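Local coordinates for probable quinone reductase Qor (NADPH:quinone reductase) (Zeta-crystallin homolog protein) (Mycobacterium tuberculosis, PDB 4RVU) that binds NADPH and probably passes electrons from it to quinones, as expected of a zeta-crystallin-like quinone reductase, at residues Gln24-Pro29 with Glu33-Ala38; Arg172-Val177 with Gly206-Leu211; Leu195-Asp200 with Asp222-Thr227. All blocks are in the same frame, centred on the assembly; numbering follows the deposited sequence.

Contact 1: residues Gln24-Pro29 with Glu33-Ala38; sequences QPQPQP and ELLIKA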
# COMPACT_ATOMS: atom_id res chain seq x y z
N GLN A 24 -7.06 43.13 -6.19
CA GLN A 24 -5.91 42.87 -5.33
C GLN A 24 -4.73 43.59 -5.95
O GLN A 24 -4.72 43.86 -7.15
CB GLN A 24 -5.60 41.37 -5.27
CG GLN A 24 -6.69 40.48 -4.67
CD GLN A 24 -6.58 40.35 -3.16
OE1 GLN A 24 -7.24 41.06 -2.41
NE2 GLN A 24 -5.73 39.42 -2.71
N PRO A 25 -3.71 43.91 -5.14
CA PRO A 25 -2.48 44.39 -5.76
C PRO A 25 -1.81 43.24 -6.51
O PRO A 25 -1.94 42.09 -6.10
CB PRO A 25 -1.61 44.80 -4.57
CG PRO A 25 -2.58 45.02 -3.44
CD PRO A 25 -3.67 44.02 -3.67
N GLN A 26 -1.15 43.56 -7.62
CA GLN A 26 -0.37 42.57 -8.36
C GLN A 26 0.74 42.03 -7.46
O GLN A 26 1.47 42.81 -6.83
CB GLN A 26 0.20 43.23 -9.61
CG GLN A 26 1.19 42.40 -10.41
CD GLN A 26 1.50 43.02 -11.75
OE1 GLN A 26 0.60 43.45 -12.48
NE2 GLN A 26 2.79 43.10 -12.08
N PRO A 27 0.89 40.70 -7.37
CA PRO A 27 1.89 40.15 -6.45
C PRO A 27 3.30 40.34 -6.98
O PRO A 27 3.50 40.58 -8.17
CB PRO A 27 1.55 38.65 -6.41
CG PRO A 27 0.89 38.38 -7.72
CD PRO A 27 0.18 39.65 -8.13
N GLN A 28 4.27 40.24 -6.08
CA GLN A 28 5.68 40.30 -6.44
C GLN A 28 6.31 38.95 -6.16
O GLN A 28 6.15 38.40 -5.07
CB GLN A 28 6.39 41.38 -5.62
CG GLN A 28 5.79 42.77 -5.76
CD GLN A 28 6.67 43.86 -5.19
OE1 GLN A 28 7.09 43.80 -4.03
NE2 GLN A 28 6.98 44.86 -6.01
N PRO A 29 7.05 38.41 -7.14
CA PRO A 29 7.72 37.11 -6.96
C PRO A 29 8.83 37.16 -5.90
O PRO A 29 9.62 38.12 -5.87
CB PRO A 29 8.31 36.83 -8.35
CG PRO A 29 8.47 38.18 -8.99
CD PRO A 29 7.32 39.00 -8.47
N GLU A 33 10.93 32.28 -7.20
CA GLU A 33 9.62 32.41 -7.85
C GLU A 33 9.60 33.15 -9.17
O GLU A 33 10.44 34.02 -9.44
CB GLU A 33 8.62 33.06 -6.89
CG GLU A 33 8.35 32.25 -5.64
CD GLU A 33 7.31 32.88 -4.74
OE1 GLU A 33 7.10 34.10 -4.84
OE2 GLU A 33 6.71 32.14 -3.92
N LEU A 34 8.62 32.79 -10.00
CA LEU A 34 8.33 33.51 -11.23
C LEU A 34 7.02 34.24 -11.00
O LEU A 34 6.19 33.79 -10.21
CB LEU A 34 8.14 32.52 -12.37
CG LEU A 34 9.29 31.57 -12.65
CD1 LEU A 34 8.82 30.41 -13.52
CD2 LEU A 34 10.40 32.33 -13.32
N LEU A 35 6.83 35.37 -11.68
CA LEU A 35 5.54 36.04 -11.70
C LEU A 35 4.91 35.72 -13.05
O LEU A 35 5.51 35.99 -14.09
CB LEU A 35 5.72 37.55 -11.54
CG LEU A 35 4.45 38.40 -11.71
CD1 LEU A 35 3.51 38.17 -10.54
CD2 LEU A 35 4.81 39.88 -11.85
N ILE A 36 3.73 35.11 -13.03
CA ILE A 36 3.10 34.65 -14.26
C ILE A 36 1.88 35.51 -14.56
O ILE A 36 1.04 35.72 -13.69
CB ILE A 36 2.69 33.16 -14.12
CG1 ILE A 36 3.94 32.29 -13.91
CG2 ILE A 36 1.88 32.69 -15.33
CD1 ILE A 36 3.65 30.84 -13.60
N LYS A 37 1.80 36.03 -15.78
CA LYS A 37 0.55 36.66 -16.21
C LYS A 37 -0.34 35.58 -16.82
O LYS A 37 -0.02 35.02 -17.87
CB LYS A 37 0.80 37.79 -17.22
CG LYS A 37 -0.51 38.47 -17.65
CD LYS A 37 -0.32 39.67 -18.56
CE LYS A 37 -1.68 40.31 -18.83
NZ LYS A 37 -1.65 41.33 -19.92
N ALA A 38 -1.45 35.30 -16.15
CA ALA A 38 -2.33 34.19 -16.54
C ALA A 38 -2.96 34.31 -17.92
O ALA A 38 -3.45 35.39 -18.31
CB ALA A 38 -3.41 33.99 -15.50
O HOH W 1 5.63 35.85 -3.24
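The irregular run Gln24-Pro29 reaches strand Glu33-Ala38 through a tight reversal, with Pro29 and Glu33 as the closest backbone pair, their CA atoms 5.1 Å apart. In the GroES-like part of the fold, a proline-rich connection leads from strand 20-24 of a small antiparallel sheet into strand 33-38 of the larger mixed sheet. Leu35 is the apolar centre. Its CG stands anti to the backbone N (chi1 173°), which brings both methyls against the linker: CD1 lies 3.9 Å from CG of Pro27, the two side chains crossing at about a right angle, and within 3.4 Å of Pro27 O, while CD2 makes a van der Waals contact with NE2 of Gln26 at 3.8 Å. Pro29 covers the root of the same leucine, its ring carbon CD 3.8 Å from Leu35 CB. Prolines suit such a linker because their rings give apolar surface and they need no partner for a backbone N-H. Phe103 of strand 103-107 also touches the side chains of Gln26 and Pro27. Glu33 OE1 accepts from the backbone N of Gly30, and a water bridges it to the linker, donating to Glu33 OE1 at 2.8 Å and to Gln28 O at 3.2 Å.

Contact 2: residues Arg172-Val177 with Gly206-Leu211; sequences RVITTV and GRVREL. With NDP (NADPH dihydro-nicotinamide-adenine-dinucleotide phosphate), chain E.
In the Rossmann-type nucleotide-binding domain, strand Arg172-Thr176 of the parallel sheet packs against helix segment Gly206-Leu211, which runs nearly antiparallel to it (159° between directions) with the axes 11.0 Å apart. One polar grip and a small apolar patch hold the pair. In Arg172 CG is anti to the backbone N (chi1 -178°), and the chain, extended as far as NE, carries the guanidinium across to the C-terminal part of the helix. There NH1 donates to Leu211 O over 2.6 Å, coming from well above the carbonyl plane, while the oxygen lies only slightly out of the guanidinium plane. Arginine suits the place because it has length and several N-H groups: NE makes a salt bridge with Asp192, which probably helps to fix the rotation of the group, and a water links NH2 to Leu211 O through weak bonds. Carbonyls near a helix C-terminus carry partial negative charge, which would favour the cation. Deeper in, Ile174 CD1 touches Leu211 CD1 at 4.0 Å and lies 4.5 Å from Val208 CG1; isoleucine suits the place because this methyl extends far enough to reach both. Strand 193-195, the edge strand beside 172-176, shares this interface, since Leu195 packs on both Ile174 and Val208 and Val193 touches Leu211, while helix 157-168 packs on Val173 and Thr175 of the strand.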
# COMPACT_ATOMS: atom_id res chain seq x y z
N ARG A 172 -5.78 -2.61 -20.36
CA ARG A 172 -7.23 -2.61 -20.51
C ARG A 172 -7.86 -1.79 -19.39
O ARG A 172 -7.53 -1.99 -18.22
CB ARG A 172 -7.76 -4.04 -20.46
CG ARG A 172 -9.24 -4.16 -20.65
CD ARG A 172 -9.64 -5.63 -20.60
NE ARG A 172 -11.05 -5.85 -20.94
CZ ARG A 172 -11.86 -6.64 -20.25
NH1 ARG A 172 -11.40 -7.27 -19.17
NH2 ARG A 172 -13.12 -6.80 -20.62
N VAL A 173 -8.73 -0.86 -19.73
CA VAL A 173 -9.28 0.04 -18.72
C VAL A 173 -10.79 -0.13 -18.58
O VAL A 173 -11.52 -0.08 -19.57
CB VAL A 173 -8.97 1.52 -19.03
CG1 VAL A 173 -9.67 2.43 -18.01
CG2 VAL A 173 -7.47 1.75 -19.03
N ILE A 174 -11.24 -0.33 -17.35
CA ILE A 174 -12.66 -0.33 -17.05
C ILE A 174 -12.95 0.94 -16.25
O ILE A 174 -12.20 1.25 -15.32
CB ILE A 174 -13.04 -1.56 -16.20
CG1 ILE A 174 -12.61 -2.85 -16.90
CG2 ILE A 174 -14.54 -1.57 -15.88
CD1 ILE A 174 -12.61 -4.08 -15.97
N THR A 175 -14.00 1.67 -16.62
CA THR A 175 -14.32 2.92 -15.94
C THR A 175 -15.73 2.92 -15.35
O THR A 175 -16.54 2.06 -15.66
CB THR A 175 -14.21 4.13 -16.89
OG1 THR A 175 -15.18 4.00 -17.93
CG2 THR A 175 -12.82 4.20 -17.48
N THR A 176 -15.98 3.89 -14.48
CA THR A 176 -17.34 4.23 -14.05
C THR A 176 -17.66 5.68 -14.40
O THR A 176 -16.80 6.57 -14.28
CB THR A 176 -17.54 4.03 -12.53
OG1 THR A 176 -16.56 4.80 -11.82
CG2 THR A 176 -17.41 2.55 -12.15
N VAL A 177 -18.89 5.93 -14.83
CA VAL A 177 -19.35 7.30 -15.10
C VAL A 177 -20.81 7.42 -14.72
O VAL A 177 -21.47 6.41 -14.49
CB VAL A 177 -19.20 7.69 -16.59
CG1 VAL A 177 -17.75 7.57 -17.06
CG2 VAL A 177 -20.11 6.82 -17.44
N GLY A 206 -18.49 -8.33 -8.68
CA GLY A 206 -18.86 -9.40 -9.59
C GLY A 206 -18.79 -8.99 -11.06
O GLY A 206 -18.30 -9.75 -11.90
N ARG A 207 -19.27 -7.79 -11.38
CA ARG A 207 -19.20 -7.28 -12.76
C ARG A 207 -17.74 -7.24 -13.21
O ARG A 207 -17.39 -7.78 -14.27
CB ARG A 207 -19.78 -5.86 -12.85
CG ARG A 207 -20.97 -5.61 -11.94
CD ARG A 207 -22.22 -6.31 -12.44
NE ARG A 207 -23.04 -5.43 -13.26
CZ ARG A 207 -22.91 -5.30 -14.57
NH1 ARG A 207 -21.98 -5.99 -15.22
NH2 ARG A 207 -23.70 -4.47 -15.25
N VAL A 208 -16.90 -6.62 -12.39
CA VAL A 208 -15.47 -6.54 -12.66
C VAL A 208 -14.83 -7.93 -12.79
O VAL A 208 -14.03 -8.15 -13.70
CB VAL A 208 -14.75 -5.71 -11.57
CG1 VAL A 208 -13.24 -5.67 -11.81
CG2 VAL A 208 -15.34 -4.30 -11.53
N ARG A 209 -15.19 -8.85 -11.89
CA ARG A 209 -14.69 -10.22 -11.98
C ARG A 209 -15.13 -10.88 -13.29
O ARG A 209 -14.33 -11.53 -13.96
CB ARG A 209 -15.15 -11.07 -10.79
CG ARG A 209 -14.73 -10.53 -9.42
CD ARG A 209 -13.63 -11.32 -8.73
NE ARG A 209 -13.14 -10.60 -7.55
CZ ARG A 209 -11.86 -10.41 -7.26
NH1 ARG A 209 -10.91 -10.91 -8.05
NH2 ARG A 209 -11.52 -9.72 -6.19
N GLU A 210 -16.40 -10.69 -13.65
CA GLU A 210 -16.93 -11.20 -14.91
C GLU A 210 -16.04 -10.79 -16.08
O GLU A 210 -15.70 -11.60 -16.94
CB GLU A 210 -18.37 -10.71 -15.14
CG GLU A 210 -18.99 -11.17 -16.46
CD GLU A 210 -20.42 -10.71 -16.64
OE1 GLU A 210 -20.82 -9.71 -16.00
OE2 GLU A 210 -21.15 -11.35 -17.43
N LEU A 211 -15.63 -9.52 -16.08
CA LEU A 211 -14.87 -8.95 -17.19
C LEU A 211 -13.42 -9.39 -17.20
O LEU A 211 -12.76 -9.34 -18.23
CB LEU A 211 -14.94 -7.42 -17.13
CG LEU A 211 -16.33 -6.83 -17.26
CD1 LEU A 211 -16.32 -5.36 -16.89
CD2 LEU A 211 -16.84 -7.03 -18.68
PA NDP E . -13.03 15.40 -11.96
O1A NDP E . -12.96 16.21 -13.23
O2A NDP E . -12.76 13.93 -12.01
O5B NDP E . -14.46 15.64 -11.28
C5B NDP E . -14.91 14.79 -10.23
C4B NDP E . -15.73 13.68 -10.85
O4B NDP E . -15.97 12.63 -9.91
C3B NDP E . -17.10 14.17 -11.27
O3B NDP E . -17.09 14.69 -12.60
C2B NDP E . -17.97 12.93 -11.15
O2B NDP E . -18.10 12.28 -12.41
C1B NDP E . -17.24 12.03 -10.17
N9A NDP E . -18.06 11.95 -8.94
C8A NDP E . -18.60 10.84 -8.42
N7A NDP E . -19.31 11.12 -7.30
C5A NDP E . -19.25 12.45 -7.11
C6A NDP E . -19.78 13.41 -6.11
N6A NDP E . -20.55 12.98 -5.09
N1A NDP E . -19.48 14.71 -6.27
C2A NDP E . -18.72 15.14 -7.30
N3A NDP E . -18.20 14.33 -8.23
C4A NDP E . -18.42 13.00 -8.19
O3 NDP E . -12.05 16.08 -10.89
PN NDP E . -10.46 16.16 -11.12
O1N NDP E . -10.13 15.50 -12.43
O2N NDP E . -10.03 17.58 -10.85
O5D NDP E . -9.90 15.24 -9.94
C5D NDP E . -10.27 13.86 -9.85
C4D NDP E . -10.08 13.37 -8.42
O4D NDP E . -8.69 13.18 -8.16
C3D NDP E . -10.57 14.40 -7.42
O3D NDP E . -11.19 13.70 -6.34
C2D NDP E . -9.32 15.08 -6.92
O2D NDP E . -9.48 15.49 -5.57
C1D NDP E . -8.27 13.98 -7.06
N1N NDP E . -6.92 14.46 -7.33
C2N NDP E . -5.92 14.00 -6.57
C3N NDP E . -4.60 14.39 -6.77
C7N NDP E . -3.53 13.83 -5.88
O7N NDP E . -2.37 14.12 -6.10
N7N NDP E . -3.89 13.02 -4.88
C4N NDP E . -4.24 15.36 -7.87
C5N NDP E . -5.41 15.78 -8.62
C6N NDP E . -6.69 15.32 -8.33
P2B NDP E . -19.22 11.15 -12.64
O1X NDP E . -19.75 10.87 -11.27
O2X NDP E . -20.21 11.80 -13.56
O3X NDP E . -18.47 10.01 -13.28
O HOH W 2 -14.72 -9.09 -21.11

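Contact 3: residues Leu195-Asp200 with Asp222-Thr227; sequences LDYPED and DGVGAT. With NDP (NADPH dihydro-nicotinamide-adenine-dinucleotide phosphate), chain E.
Apolar contact between the two loops rests on Tyr197 and Val224. The valine brings its CG2 methyl to the edge of the tyrosine, near the ring plane, 3.8 Å from OH. Its other methyl, CG1, stands anti to the backbone N (chi1 171°) and turns to the adenine of NADPH, 3.9 Å from C8A. A beta-branched residue suits this place because its two methyls serve two neighbours at once.

Polar contact with the cofactor is shared by both loops. Tyr197 OH donates to O3X of the 2'-phosphate over 2.9 Å, with that oxygen in the plane of the ring, while Arg322 adds a cation-pi contact to the tyrosine and a hydrogen bond to NADPH. A tyrosine combines an apolar ring with a donor at its far end. These loops follow strands 193-195 and 217-222 at the C-terminal ends of the parallel strands, where Rossmann domains bind their dinucleotide; the 2'-phosphate distinguishes NADPH from NADH, and its bond to Tyr197 is consistent with a preference for NADPH. On the second loop O3D of the nicotinamide ribose donates to Gly223 O at 2.8 Å, and Gly223, having no side chain, lets that ribose lie close against its backbone.

Hydrogen bonds inside the second loop shape it. Asp222 OD1 accepts from two backbone amides: Val224 N at 2.9 Å, forming an Asx turn, and Gly225 N at 2.8 Å in a nearly straight bond of 176°. Its OD2 is held by Ser232 and Thr228. Gly225, with a positive phi of 84°, suits its conformation because it has no CB to meet the carbonyl O of Val224.

Away from the cofactor, one water bridges the two backbones, donating to Pro198 O at 2.7 Å and to Thr227 O at 2.8 Å.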
# COMPACT_ATOMS: atom_id res chain seq x y z
N LEU A 195 -18.88 1.05 -16.75
CA LEU A 195 -19.89 0.58 -15.80
C LEU A 195 -20.59 1.73 -15.11
O LEU A 195 -20.09 2.85 -15.07
CB LEU A 195 -19.23 -0.32 -14.74
CG LEU A 195 -18.59 -1.59 -15.28
CD1 LEU A 195 -17.82 -2.31 -14.18
CD2 LEU A 195 -19.66 -2.50 -15.87
N ASP A 196 -21.75 1.44 -14.53
CA ASP A 196 -22.39 2.42 -13.66
C ASP A 196 -21.71 2.39 -12.30
O ASP A 196 -20.98 1.45 -11.97
CB ASP A 196 -23.87 2.07 -13.48
CG ASP A 196 -24.63 2.09 -14.79
OD1 ASP A 196 -24.59 3.12 -15.49
OD2 ASP A 196 -25.25 1.06 -15.11
N TYR A 197 -21.96 3.42 -11.49
CA TYR A 197 -21.42 3.45 -10.14
C TYR A 197 -21.98 2.31 -9.31
O TYR A 197 -23.14 1.91 -9.50
CB TYR A 197 -21.68 4.80 -9.47
CG TYR A 197 -20.63 5.82 -9.85
CD1 TYR A 197 -20.71 6.51 -11.05
CD2 TYR A 197 -19.52 6.03 -9.05
CE1 TYR A 197 -19.72 7.41 -11.42
CE2 TYR A 197 -18.54 6.93 -9.40
CZ TYR A 197 -18.64 7.62 -10.59
OH TYR A 197 -17.66 8.51 -10.94
N PRO A 198 -21.14 1.75 -8.42
CA PRO A 198 -21.55 0.63 -7.56
C PRO A 198 -22.79 0.98 -6.75
O PRO A 198 -22.92 2.11 -6.26
CB PRO A 198 -20.36 0.45 -6.61
CG PRO A 198 -19.19 1.08 -7.31
CD PRO A 198 -19.76 2.19 -8.14
N GLU A 199 -23.71 0.02 -6.61
CA GLU A 199 -24.80 0.15 -5.65
C GLU A 199 -24.44 -0.68 -4.44
O GLU A 199 -24.67 -0.29 -3.29
CB GLU A 199 -26.13 -0.31 -6.23
CG GLU A 199 -27.01 0.82 -6.76
CD GLU A 199 -26.98 2.05 -5.87
OE1 GLU A 199 -27.18 1.93 -4.64
OE2 GLU A 199 -26.73 3.15 -6.41
N ASP A 200 -23.87 -1.85 -4.73
CA ASP A 200 -23.41 -2.78 -3.71
C ASP A 200 -22.02 -3.27 -4.11
O ASP A 200 -21.80 -3.64 -5.27
CB ASP A 200 -24.39 -3.95 -3.60
CG ASP A 200 -23.97 -4.96 -2.56
OD1 ASP A 200 -23.29 -5.94 -2.94
OD2 ASP A 200 -24.31 -4.78 -1.37
N ASP A 222 -8.86 5.15 -7.71
CA ASP A 222 -10.11 5.64 -7.13
C ASP A 222 -9.96 7.09 -6.67
O ASP A 222 -9.29 7.38 -5.67
CB ASP A 222 -10.54 4.72 -5.97
CG ASP A 222 -11.91 5.08 -5.39
OD1 ASP A 222 -12.27 6.28 -5.33
OD2 ASP A 222 -12.63 4.16 -4.96
N GLY A 223 -10.58 8.00 -7.42
CA GLY A 223 -10.56 9.41 -7.07
C GLY A 223 -11.89 9.89 -6.53
O GLY A 223 -12.12 11.09 -6.37
N VAL A 224 -12.77 8.94 -6.24
CA VAL A 224 -14.15 9.24 -5.84
C VAL A 224 -14.34 9.06 -4.33
O VAL A 224 -15.07 9.83 -3.69
CB VAL A 224 -15.12 8.35 -6.63
CG1 VAL A 224 -16.54 8.49 -6.09
CG2 VAL A 224 -15.07 8.72 -8.12
N GLY A 225 -13.68 8.06 -3.75
CA GLY A 225 -13.67 7.94 -2.31
C GLY A 225 -14.87 7.25 -1.70
O GLY A 225 -15.09 6.06 -1.94
N ALA A 226 -15.65 7.98 -0.91
CA ALA A 226 -16.68 7.37 -0.05
C ALA A 226 -17.62 6.38 -0.74
O ALA A 226 -17.86 5.29 -0.22
CB ALA A 226 -17.47 8.45 0.68
N THR A 227 -18.15 6.74 -1.91
CA THR A 227 -19.17 5.91 -2.57
C THR A 227 -18.63 4.74 -3.40
O THR A 227 -19.40 3.90 -3.87
CB THR A 227 -20.10 6.77 -3.46
OG1 THR A 227 -19.33 7.39 -4.50
CG2 THR A 227 -20.77 7.84 -2.64
PA NDP E . -13.03 15.40 -11.96
O1A NDP E . -12.96 16.21 -13.23
O2A NDP E . -12.76 13.93 -12.01
O5B NDP E . -14.46 15.64 -11.28
C5B NDP E . -14.91 14.79 -10.23
C4B NDP E . -15.73 13.68 -10.85
O4B NDP E . -15.97 12.63 -9.91
C3B NDP E . -17.10 14.17 -11.27
O3B NDP E . -17.09 14.69 -12.60
C2B NDP E . -17.97 12.93 -11.15
O2B NDP E . -18.10 12.28 -12.41
C1B NDP E . -17.24 12.03 -10.17
N9A NDP E . -18.06 11.95 -8.94
C8A NDP E . -18.60 10.84 -8.42
N7A NDP E . -19.31 11.12 -7.30
C5A NDP E . -19.25 12.45 -7.11
C6A NDP E . -19.78 13.41 -6.11
N6A NDP E . -20.55 12.98 -5.09
N1A NDP E . -19.48 14.71 -6.27
C2A NDP E . -18.72 15.14 -7.30
N3A NDP E . -18.20 14.33 -8.23
C4A NDP E . -18.42 13.00 -8.19
O3 NDP E . -12.05 16.08 -10.89
PN NDP E . -10.46 16.16 -11.12
O1N NDP E . -10.13 15.50 -12.43
O2N NDP E . -10.03 17.58 -10.85
O5D NDP E . -9.90 15.24 -9.94
C5D NDP E . -10.27 13.86 -9.85
C4D NDP E . -10.08 13.37 -8.42
O4D NDP E . -8.69 13.18 -8.16
C3D NDP E . -10.57 14.40 -7.42
O3D NDP E . -11.19 13.70 -6.34
C2D NDP E . -9.32 15.08 -6.92
O2D NDP E . -9.48 15.49 -5.57
C1D NDP E . -8.27 13.98 -7.06
N1N NDP E . -6.92 14.46 -7.33
C2N NDP E . -5.92 14.00 -6.57
C3N NDP E . -4.60 14.39 -6.77
C7N NDP E . -3.53 13.83 -5.88
O7N NDP E . -2.37 14.12 -6.10
N7N NDP E . -3.89 13.02 -4.88
C4N NDP E . -4.24 15.36 -7.87
C5N NDP E . -5.41 15.78 -8.62
C6N NDP E . -6.69 15.32 -8.33
P2B NDP E . -19.22 11.15 -12.64
O1X NDP E . -19.75 10.87 -11.27
O2X NDP E . -20.21 11.80 -13.56
O3X NDP E . -18.47 10.01 -13.28
O HOH W 3 -21.26 4.24 -5.87

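How the contacts relate
From the N terminus, contact 1 comes first and closes a very short loop, with three residues between its segments, tying the linker after strand 20-24 to the mixed sheet of the GroES-like domain. It is complete before the others begin, and its centre lies at least 40 Å from theirs, on the opposite side of the chain's centre. Contacts 2 and 3 cross along the chain: 195-200 falls between 172-177 and 206-211, and 222-227 follows both. Their centres are about 12 Å apart. A probable backbone hydrogen bond from Leu195 N to Thr175 O joins neighbouring strands 172-176 and 193-195, Tyr197 packs against Thr176, and both contacts reach NADPH at its 2'-phosphate.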